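Local coordinates for protein tryptophanyl-tRNA synthetase (PDB 2EL7) that probably catalyses the ATP-dependent attachment of tryptophan to tRNA(Trp), as a homodimeric class I aminoacyl-tRNA synthetase, at residues M1-Q9 and D136-P146; I204-W214 and F275-R286. All blocks are in the same frame, centred on the assembly; numbering follows the deposited sequence.

Contact 1: residues M1-Q9 and D136-P146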
loop_
_atom_site.group_PDB
_atom_site.type_symbol
_atom_site.label_atom_id
_atom_site.label_comp_id
_atom_site.label_asym_id
_atom_site.label_seq_id
_atom_site.Cartn_x
_atom_site.Cartn_y
_atom_site.Cartn_z
ATOM N N MET A 1 19.281 -11.162 19.074
ATOM C CA MET A 1 18.009 -10.403 19.350
ATOM C C MET A 1 18.277 -8.973 19.809
ATOM O O MET A 1 18.671 -8.762 20.956
ATOM C CB MET A 1 17.198 -11.136 20.421
ATOM C CG MET A 1 15.827 -10.570 20.717
ATOM S SD MET A 1 15.005 -11.416 22.118
ATOM C CE MET A 1 13.718 -12.283 21.332
ATOM N N LYS A 2 18.083 -7.998 18.922
ATOM C CA LYS A 2 18.278 -6.582 19.278
ATOM C C LYS A 2 16.943 -5.828 19.314
ATOM O O LYS A 2 16.680 -5.039 20.218
ATOM C CB LYS A 2 19.176 -5.860 18.269
ATOM C CG LYS A 2 20.637 -6.278 18.226
ATOM C CD LYS A 2 21.327 -5.452 17.157
ATOM C CE LYS A 2 22.809 -5.750 17.064
ATOM N NZ LYS A 2 23.442 -4.914 16.000
ATOM N N ARG A 3 16.111 -6.040 18.307
ATOM C CA ARG A 3 14.828 -5.366 18.279
ATOM C C ARG A 3 13.760 -6.342 17.874
ATOM O O ARG A 3 13.886 -7.042 16.874
ATOM C CB ARG A 3 14.827 -4.193 17.307
ATOM C CG ARG A 3 13.475 -3.492 17.274
ATOM C CD ARG A 3 13.548 -2.245 16.446
ATOM N NE ARG A 3 14.342 -1.234 17.124
ATOM C CZ ARG A 3 14.972 -0.242 16.509
ATOM N NH1 ARG A 3 15.655 0.619 17.223
ATOM N NH2 ARG A 3 14.928 -0.115 15.185
ATOM N N VAL A 4 12.710 -6.392 18.668
ATOM C CA VAL A 4 11.629 -7.307 18.408
ATOM C C VAL A 4 10.338 -6.594 18.022
ATOM O O VAL A 4 10.044 -5.523 18.539
ATOM C CB VAL A 4 11.376 -8.202 19.660
ATOM C CG1 VAL A 4 10.079 -9.009 19.499
ATOM C CG2 VAL A 4 12.553 -9.155 19.841
ATOM N N LEU A 5 9.599 -7.164 17.076
ATOM C CA LEU A 5 8.328 -6.590 16.705
ATOM C C LEU A 5 7.282 -7.648 16.986
ATOM O O LEU A 5 7.338 -8.749 16.424
ATOM C CB LEU A 5 8.263 -6.203 15.231
ATOM C CG LEU A 5 6.837 -5.677 14.926
ATOM C CD1 LEU A 5 6.596 -4.305 15.570
ATOM C CD2 LEU A 5 6.621 -5.577 13.440
ATOM N N SER A 6 6.343 -7.337 17.874
ATOM C CA SER A 6 5.282 -8.291 18.199
ATOM C C SER A 6 3.914 -7.727 17.829
ATOM O O SER A 6 3.567 -6.617 18.225
ATOM C CB SER A 6 5.325 -8.655 19.689
ATOM O OG SER A 6 6.608 -9.162 20.057
ATOM N N GLY A 7 3.142 -8.504 17.074
ATOM C CA GLY A 7 1.829 -8.075 16.645
ATOM C C GLY A 7 0.712 -8.427 17.597
ATOM O O GLY A 7 0.571 -9.586 18.012
ATOM N N ILE A 8 -0.089 -7.414 17.937
ATOM C CA ILE A 8 -1.226 -7.552 18.838
ATOM C C ILE A 8 -2.530 -7.362 18.057
ATOM O O ILE A 8 -2.728 -6.337 17.388
ATOM C CB ILE A 8 -1.154 -6.495 19.954
ATOM C CG1 ILE A 8 -0.033 -6.857 20.930
ATOM C CG2 ILE A 8 -2.512 -6.371 20.685
ATOM C CD1 ILE A 8 0.101 -5.855 22.061
ATOM N N GLN A 9 -3.426 -8.338 18.140
ATOM C CA GLN A 9 -4.694 -8.196 17.424
ATOM C C GLN A 9 -5.548 -7.087 18.048
ATOM O O GLN A 9 -5.573 -6.921 19.272
ATOM C CB GLN A 9 -5.447 -9.533 17.415
ATOM C CG GLN A 9 -4.708 -10.599 16.636
ATOM C CD GLN A 9 -4.323 -10.111 15.247
ATOM O OE1 GLN A 9 -5.156 -9.538 14.533
ATOM N NE2 GLN A 9 -3.059 -10.330 14.853
ATOM N N ASP A 136 5.883 -3.874 7.869
ATOM C CA ASP A 136 5.738 -3.484 9.262
ATOM C C ASP A 136 6.991 -3.984 10.003
ATOM O O ASP A 136 7.578 -3.264 10.799
ATOM C CB ASP A 136 4.459 -4.126 9.824
ATOM C CG ASP A 136 3.656 -3.188 10.720
ATOM O OD1 ASP A 136 3.917 -1.957 10.723
ATOM O OD2 ASP A 136 2.745 -3.707 11.418
ATOM N N ILE A 137 7.402 -5.213 9.715
ATOM C CA ILE A 137 8.572 -5.802 10.345
ATOM C C ILE A 137 9.876 -5.102 9.927
ATOM O O ILE A 137 10.689 -4.720 10.782
ATOM C CB ILE A 137 8.698 -7.326 10.013
ATOM C CG1 ILE A 137 7.540 -8.104 10.645
ATOM C CG2 ILE A 137 10.036 -7.868 10.513
ATOM C CD1 ILE A 137 7.576 -9.591 10.367
ATOM N N LEU A 138 10.062 -4.898 8.626
ATOM C CA LEU A 138 11.289 -4.274 8.179
ATOM C C LEU A 138 11.406 -2.742 8.305
ATOM O O LEU A 138 12.526 -2.205 8.409
ATOM C CB LEU A 138 11.589 -4.740 6.758
ATOM C CG LEU A 138 11.604 -6.277 6.661
ATOM C CD1 LEU A 138 11.832 -6.721 5.202
ATOM C CD2 LEU A 138 12.673 -6.852 7.590
ATOM N N ILE A 139 10.281 -2.025 8.313
ATOM C CA ILE A 139 10.355 -0.560 8.435
ATOM C C ILE A 139 11.034 -0.169 9.762
ATOM O O ILE A 139 11.622 0.920 9.876
ATOM C CB ILE A 139 8.965 0.081 8.425
ATOM C CG1 ILE A 139 9.084 1.576 8.159
ATOM C CG2 ILE A 139 8.294 -0.080 9.806
ATOM C CD1 ILE A 139 8.981 1.947 6.739
ATOM N N TYR A 140 10.938 -1.065 10.751
ATOM C CA TYR A 140 11.491 -0.859 12.086
ATOM C C TYR A 140 12.770 -1.669 12.291
ATOM O O TYR A 140 13.323 -1.708 13.407
ATOM C CB TYR A 140 10.470 -1.268 13.167
ATOM C CG TYR A 140 9.145 -0.531 13.101
ATOM C CD1 TYR A 140 7.940 -1.224 12.916
ATOM C CD2 TYR A 140 9.104 0.855 13.152
ATOM C CE1 TYR A 140 6.739 -0.538 12.768
ATOM C CE2 TYR A 140 7.928 1.541 13.008
ATOM C CZ TYR A 140 6.743 0.850 12.802
ATOM O OH TYR A 140 5.603 1.579 12.517
ATOM N N LYS A 141 13.224 -2.316 11.216
ATOM C CA LYS A 141 14.431 -3.132 11.250
ATOM C C LYS A 141 14.394 -4.137 12.388
ATOM O O LYS A 141 15.415 -4.394 13.008
ATOM C CB LYS A 141 15.676 -2.253 11.415
ATOM C CG LYS A 141 16.506 -2.022 10.147
ATOM C CD LYS A 141 15.983 -0.884 9.303
ATOM C CE LYS A 141 16.853 -0.606 8.062
ATOM N NZ LYS A 141 18.118 0.141 8.307
ATOM N N ALA A 142 13.227 -4.684 12.686
ATOM C CA ALA A 142 13.132 -5.688 13.753
ATOM C C ALA A 142 13.801 -6.963 13.253
ATOM O O ALA A 142 13.639 -7.327 12.101
ATOM C CB ALA A 142 11.641 -5.989 14.121
ATOM N N ASP A 143 14.532 -7.656 14.114
ATOM C CA ASP A 143 15.200 -8.887 13.694
ATOM C C ASP A 143 14.550 -10.122 14.306
ATOM O O ASP A 143 14.922 -11.246 13.997
ATOM C CB ASP A 143 16.694 -8.839 14.068
ATOM C CG ASP A 143 16.916 -8.757 15.570
ATOM O OD1 ASP A 143 17.537 -7.792 16.047
ATOM O OD2 ASP A 143 16.464 -9.661 16.287
ATOM N N THR A 144 13.570 -9.924 15.176
ATOM C CA THR A 144 12.913 -11.060 15.791
ATOM C C THR A 144 11.423 -10.811 15.860
ATOM O O THR A 144 10.964 -9.690 16.117
ATOM C CB THR A 144 13.464 -11.310 17.196
ATOM O OG1 THR A 144 14.886 -11.476 17.115
ATOM C CG2 THR A 144 12.851 -12.574 17.806
ATOM N N VAL A 145 10.656 -11.859 15.627
ATOM C CA VAL A 145 9.227 -11.717 15.645
ATOM C C VAL A 145 8.589 -12.914 16.307
ATOM O O VAL A 145 8.699 -14.019 15.805
ATOM C CB VAL A 145 8.674 -11.591 14.220
ATOM C CG1 VAL A 145 7.157 -11.331 14.273
ATOM C CG2 VAL A 145 9.374 -10.457 13.472
ATOM N N PRO A 146 7.926 -12.718 17.455
ATOM C CA PRO A 146 7.284 -13.857 18.117
ATOM C C PRO A 146 6.024 -14.243 17.371
ATOM O O PRO A 146 5.210 -13.386 17.050
ATOM C CB PRO A 146 6.994 -13.332 19.514
ATOM C CG PRO A 146 6.774 -11.881 19.286
ATOM C CD PRO A 146 7.862 -11.512 18.299
HETATM O O HOH W 1 3.661 -10.827 15.322
#
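With its CG swung between the backbone N and the carbonyl carbon (chi1 63°), Asp143 carries its carboxylate back to the chain start, where OD1 accepts from two successive amides. Lys2 N comes to the syn lone pair of OD1 at 2.9 Å, while Arg3 N reaches the same oxygen from above the carboxylate plane. OD2 takes the hydroxyl of Thr144, which fixes the carboxylate's rotation. Arg3, extended to CD and then bent at chi3 (-70°), sends NH2 to Tyr140 O (2.9 Å); the oxygen lies at the guanidinium edge, and NE forms a salt bridge with Asp36. Arg3 O accepts from Asp143 N, and Leu5 N bonds to Thr144 O at 3.0 Å; these bonds frame the single bridge, Val4 with Thr144, between parallel strands 4-8 and 144-146. From strand 4-8, Leu5 reaches down to the end of helix 124-139: CB packs on Ala142 CB at 3.6 Å and CD2 lies 3.9 Å from Ile137 CG1. Lys141, with positive phi, closes that helix in a Schellman motif. A polar grip at the chain start thus adjoins an apolar core in the nucleotide-binding fold, and Lys2 N and Arg3 N are likely to favour the charged form of Asp143.

Contact 2: residues I204-W214 and F275-R286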
loop_
_atom_site.group_PDB
_atom_site.type_symbol
_atom_site.label_atom_id
_atom_site.label_comp_id
_atom_site.label_asym_id
_atom_site.label_seq_id
_atom_site.Cartn_x
_atom_site.Cartn_y
_atom_site.Cartn_z
ATOM N N ILE A 204 -12.016 -18.320 29.004
ATOM C CA ILE A 204 -12.105 -17.742 30.327
ATOM C C ILE A 204 -11.298 -16.455 30.162
ATOM O O ILE A 204 -10.066 -16.494 30.047
ATOM C CB ILE A 204 -11.449 -18.638 31.393
ATOM C CG1 ILE A 204 -12.256 -19.928 31.552
ATOM C CG2 ILE A 204 -11.419 -17.906 32.739
ATOM C CD1 ILE A 204 -11.758 -20.862 32.654
ATOM N N GLY A 205 -11.995 -15.323 30.113
ATOM C CA GLY A 205 -11.330 -14.046 29.927
ATOM C C GLY A 205 -10.666 -13.518 31.183
ATOM O O GLY A 205 -11.116 -13.799 32.298
ATOM N N LEU A 206 -9.596 -12.745 31.015
ATOM C CA LEU A 206 -8.887 -12.186 32.163
ATOM C C LEU A 206 -9.755 -11.172 32.887
ATOM O O LEU A 206 -9.603 -10.972 34.092
ATOM C CB LEU A 206 -7.586 -11.497 31.730
ATOM C CG LEU A 206 -6.698 -12.220 30.718
ATOM C CD1 LEU A 206 -5.396 -11.446 30.609
ATOM C CD2 LEU A 206 -6.431 -13.661 31.146
ATOM N N LEU A 207 -10.663 -10.533 32.156
ATOM C CA LEU A 207 -11.525 -9.518 32.748
ATOM C C LEU A 207 -12.983 -9.949 32.805
ATOM O O LEU A 207 -13.857 -9.160 33.165
ATOM C CB LEU A 207 -11.396 -8.205 31.966
ATOM C CG LEU A 207 -9.978 -7.611 31.865
ATOM C CD1 LEU A 207 -10.078 -6.253 31.179
ATOM C CD2 LEU A 207 -9.326 -7.450 33.254
ATOM N N GLU A 208 -13.234 -11.205 32.455
ATOM C CA GLU A 208 -14.577 -11.764 32.452
ATOM C C GLU A 208 -15.205 -11.593 33.830
ATOM O O GLU A 208 -14.519 -11.668 34.840
ATOM C CB GLU A 208 -14.501 -13.250 32.054
ATOM C CG GLU A 208 -15.833 -13.940 31.857
ATOM C CD GLU A 208 -15.699 -15.330 31.246
ATOM O OE1 GLU A 208 -16.688 -16.096 31.303
ATOM O OE2 GLU A 208 -14.620 -15.670 30.704
ATOM N N PRO A 209 -16.525 -11.339 33.899
ATOM C CA PRO A 209 -17.102 -11.181 35.242
ATOM C C PRO A 209 -16.906 -12.436 36.122
ATOM O O PRO A 209 -17.079 -13.580 35.670
ATOM C CB PRO A 209 -18.569 -10.896 34.950
ATOM C CG PRO A 209 -18.516 -10.196 33.642
ATOM C CD PRO A 209 -17.529 -11.047 32.865
ATOM N N GLU A 210 -16.536 -12.201 37.377
ATOM C CA GLU A 210 -16.299 -13.265 38.345
ATOM C C GLU A 210 -17.395 -14.331 38.351
ATOM O O GLU A 210 -17.124 -15.532 38.306
ATOM C CB GLU A 210 -16.193 -12.647 39.730
ATOM C CG GLU A 210 -15.578 -13.546 40.751
ATOM C CD GLU A 210 -15.378 -12.846 42.080
ATOM O OE1 GLU A 210 -16.396 -12.544 42.736
ATOM O OE2 GLU A 210 -14.207 -12.599 42.466
ATOM N N GLU A 211 -18.643 -13.880 38.401
ATOM C CA GLU A 211 -19.773 -14.791 38.433
ATOM C C GLU A 211 -19.820 -15.645 37.183
ATOM O O GLU A 211 -20.368 -16.747 37.191
ATOM C CB GLU A 211 -21.081 -14.004 38.589
ATOM C CG GLU A 211 -22.343 -14.868 38.569
ATOM C CD GLU A 211 -22.276 -16.057 39.534
ATOM O OE1 GLU A 211 -21.964 -15.839 40.735
ATOM O OE2 GLU A 211 -22.541 -17.206 39.091
ATOM N N SER A 212 -19.241 -15.137 36.104
ATOM C CA SER A 212 -19.248 -15.868 34.851
ATOM C C SER A 212 -18.125 -16.886 34.783
ATOM O O SER A 212 -18.306 -17.975 34.246
ATOM C CB SER A 212 -19.153 -14.910 33.668
ATOM O OG SER A 212 -19.207 -15.643 32.463
ATOM N N ILE A 213 -16.960 -16.537 35.314
ATOM C CA ILE A 213 -15.847 -17.479 35.314
ATOM C C ILE A 213 -16.222 -18.642 36.227
ATOM O O ILE A 213 -15.857 -19.794 35.978
ATOM C CB ILE A 213 -14.553 -16.817 35.833
ATOM C CG1 ILE A 213 -13.948 -15.927 34.735
ATOM C CG2 ILE A 213 -13.567 -17.879 36.292
ATOM C CD1 ILE A 213 -12.915 -14.926 35.253
ATOM N N TRP A 214 -16.963 -18.329 37.287
ATOM C CA TRP A 214 -17.385 -19.345 38.241
ATOM C C TRP A 214 -18.241 -20.396 37.549
ATOM O O TRP A 214 -17.928 -21.593 37.594
ATOM C CB TRP A 214 -18.185 -18.708 39.385
ATOM C CG TRP A 214 -18.683 -19.686 40.438
ATOM C CD1 TRP A 214 -19.900 -19.657 41.072
ATOM C CD2 TRP A 214 -17.972 -20.803 40.992
ATOM N NE1 TRP A 214 -19.988 -20.686 41.979
ATOM C CE2 TRP A 214 -18.821 -21.404 41.954
ATOM C CE3 TRP A 214 -16.702 -21.355 40.772
ATOM C CZ2 TRP A 214 -18.439 -22.533 42.697
ATOM C CZ3 TRP A 214 -16.319 -22.480 41.510
ATOM C CH2 TRP A 214 -17.187 -23.056 42.461
ATOM N N PHE A 275 -10.972 -22.036 41.357
ATOM C CA PHE A 275 -11.532 -20.703 41.270
ATOM C C PHE A 275 -10.741 -19.706 42.119
ATOM O O PHE A 275 -10.198 -18.729 41.591
ATOM C CB PHE A 275 -12.992 -20.734 41.722
ATOM C CG PHE A 275 -13.671 -19.398 41.685
ATOM C CD1 PHE A 275 -13.998 -18.802 40.474
ATOM C CD2 PHE A 275 -13.981 -18.732 42.863
ATOM C CE1 PHE A 275 -14.624 -17.561 40.439
ATOM C CE2 PHE A 275 -14.613 -17.482 42.840
ATOM C CZ PHE A 275 -14.933 -16.898 41.620
ATOM N N ASP A 276 -10.660 -19.944 43.427
ATOM C CA ASP A 276 -9.924 -19.028 44.298
ATOM C C ASP A 276 -8.523 -18.710 43.775
ATOM O O ASP A 276 -8.091 -17.544 43.784
ATOM C CB ASP A 276 -9.805 -19.586 45.730
ATOM C CG ASP A 276 -11.150 -19.762 46.397
ATOM O OD1 ASP A 276 -12.038 -18.918 46.129
ATOM O OD2 ASP A 276 -11.314 -20.731 47.185
ATOM N N HIS A 277 -7.814 -19.751 43.342
ATOM C CA HIS A 277 -6.457 -19.588 42.832
ATOM C C HIS A 277 -6.469 -18.861 41.497
ATOM O O HIS A 277 -5.572 -18.074 41.204
ATOM C CB HIS A 277 -5.772 -20.955 42.715
ATOM C CG HIS A 277 -5.201 -21.445 44.011
ATOM N ND1 HIS A 277 -3.872 -21.286 44.348
ATOM C CD2 HIS A 277 -5.791 -22.025 45.083
ATOM C CE1 HIS A 277 -3.671 -21.747 45.571
ATOM N NE2 HIS A 277 -4.818 -22.199 46.039
ATOM N N LEU A 278 -7.504 -19.102 40.701
ATOM C CA LEU A 278 -7.601 -18.445 39.420
ATOM C C LEU A 278 -7.824 -16.950 39.622
ATOM O O LEU A 278 -7.095 -16.153 39.051
ATOM C CB LEU A 278 -8.725 -19.056 38.589
ATOM C CG LEU A 278 -8.969 -18.326 37.275
ATOM C CD1 LEU A 278 -7.670 -18.280 36.483
ATOM C CD2 LEU A 278 -10.079 -19.016 36.499
ATOM N N MET A 279 -8.808 -16.585 40.446
ATOM C CA MET A 279 -9.135 -15.180 40.737
ATOM C C MET A 279 -7.989 -14.437 41.396
ATOM O O MET A 279 -7.854 -13.216 41.250
ATOM C CB MET A 279 -10.352 -15.063 41.663
ATOM C CG MET A 279 -11.683 -15.491 41.049
ATOM S SD MET A 279 -11.866 -14.911 39.339
ATOM C CE MET A 279 -11.767 -13.156 39.550
ATOM N N GLU A 280 -7.167 -15.161 42.135
ATOM C CA GLU A 280 -6.047 -14.525 42.788
ATOM C C GLU A 280 -4.956 -14.215 41.762
ATOM O O GLU A 280 -4.186 -13.263 41.928
ATOM C CB GLU A 280 -5.499 -15.438 43.900
ATOM C CG GLU A 280 -4.378 -14.816 44.743
ATOM C CD GLU A 280 -4.702 -13.391 45.174
ATOM O OE1 GLU A 280 -5.858 -13.139 45.604
ATOM O OE2 GLU A 280 -3.801 -12.527 45.085
ATOM N N ALA A 281 -4.896 -15.009 40.696
ATOM C CA ALA A 281 -3.886 -14.809 39.658
ATOM C C ALA A 281 -4.221 -13.592 38.801
ATOM O O ALA A 281 -3.337 -12.822 38.434
ATOM C CB ALA A 281 -3.776 -16.062 38.777
ATOM N N LEU A 282 -5.504 -13.426 38.494
ATOM C CA LEU A 282 -5.968 -12.313 37.680
ATOM C C LEU A 282 -6.100 -11.012 38.475
ATOM O O LEU A 282 -6.043 -9.920 37.908
ATOM C CB LEU A 282 -7.322 -12.650 37.090
ATOM C CG LEU A 282 -7.485 -14.037 36.493
ATOM C CD1 LEU A 282 -8.961 -14.249 36.144
ATOM C CD2 LEU A 282 -6.584 -14.184 35.270
ATOM N N ARG A 283 -6.296 -11.135 39.782
ATOM C CA ARG A 283 -6.455 -9.987 40.662
ATOM C C ARG A 283 -5.651 -8.766 40.212
ATOM O O ARG A 283 -6.233 -7.730 39.905
ATOM C CB ARG A 283 -6.083 -10.386 42.096
ATOM C CG ARG A 283 -6.414 -9.371 43.178
ATOM C CD ARG A 283 -5.976 -9.892 44.542
ATOM N NE ARG A 283 -5.472 -8.820 45.385
ATOM C CZ ARG A 283 -4.340 -8.148 45.158
ATOM N NH1 ARG A 283 -3.574 -8.443 44.105
ATOM N NH2 ARG A 283 -3.981 -7.157 45.976
ATOM N N PRO A 284 -4.311 -8.868 40.155
ATOM C CA PRO A 284 -3.470 -7.734 39.731
ATOM C C PRO A 284 -3.784 -7.224 38.308
ATOM O O PRO A 284 -3.671 -6.031 38.019
ATOM C CB PRO A 284 -2.043 -8.289 39.817
ATOM C CG PRO A 284 -2.166 -9.438 40.774
ATOM C CD PRO A 284 -3.488 -10.054 40.434
ATOM N N ILE A 285 -4.164 -8.123 37.416
ATOM C CA ILE A 285 -4.473 -7.714 36.059
ATOM C C ILE A 285 -5.741 -6.877 36.081
ATOM O O ILE A 285 -5.815 -5.813 35.453
ATOM C CB ILE A 285 -4.678 -8.949 35.150
ATOM C CG1 ILE A 285 -3.385 -9.786 35.140
ATOM C CG2 ILE A 285 -5.101 -8.521 33.757
ATOM C CD1 ILE A 285 -3.490 -11.096 34.381
ATOM N N ARG A 286 -6.728 -7.355 36.831
ATOM C CA ARG A 286 -8.024 -6.685 36.950
ATOM C C ARG A 286 -7.939 -5.336 37.641
ATOM O O ARG A 286 -8.598 -4.375 37.237
ATOM C CB ARG A 286 -8.991 -7.565 37.718
ATOM C CG ARG A 286 -9.184 -8.914 37.126
ATOM C CD ARG A 286 -10.375 -9.565 37.805
ATOM N NE ARG A 286 -10.915 -10.561 36.922
ATOM C CZ ARG A 286 -12.194 -10.843 36.822
ATOM N NH1 ARG A 286 -12.582 -11.769 35.964
ATOM N NH2 ARG A 286 -13.072 -10.214 37.578
#
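Ile213 is a knob in a hole formed by Phe275, Leu278, Met279 and Leu282 of helix 267-294. Its CG2 branch rests 3.7 Å from Leu278 CD2, while its CD1 meets Leu282 CD1 tip to tip. Beside it, Glu210 brings its CG to the edge of the Phe275 ring, 3.5 Å from CZ, and Trp214 brings CD2 over one face of that ring, the two rings meeting obliquely, planes at 54°, with Trp214 CE3 3.7 Å from Phe275 CG. Cutting Phe275 back to an alanine is likely to leave a gap beside the Trp214 indole and take the packing partner from Glu210 CG and Ile213 CG2. At the other end, Arg286 runs extended from CG to NE, and NE donates to Leu206 O at 3.1 Å in a bent bond, the oxygen tilted out of the guanidinium plane. Leu206 packs its CD2 on Leu282 CD2.

Farther out, Glu208 steadies the loop before helix 210-218: OE2 accepts from Gly205 N, and OE1 takes the Ser212 hydroxyl and pairs with Lys216. Met279 lays CE over the centre of the Arg286 guanidinium. Apolar packing thus joins the helices, whereas Arg286 is tied to the loop through NE and Leu206 O.

In the fold
The two contacts come in series along the chain: contact 1 closes before contact 2 opens. Their centres are 31 Å apart, on opposite sides of the chain's centre, and their nearest atoms remain about 12 Å apart. Contact 1 bridges strand 4-8 to strand 144-146 and so links strands 37-41 and 80-83 on one side with 177-179 on the other in the parallel Rossmann-type sheet. Contact 2 sets the loop and helix 210-218 against helix 267-294. Helix 16-33 touches both, through Val4 and Pro146 at one and Leu206 at the other. Contact 1 thus lies in the sheet carrying the predicted substrate-site residues Gln9 and Asp136, while contact 2 probably anchors the chain just after the predicted KMSKS motif.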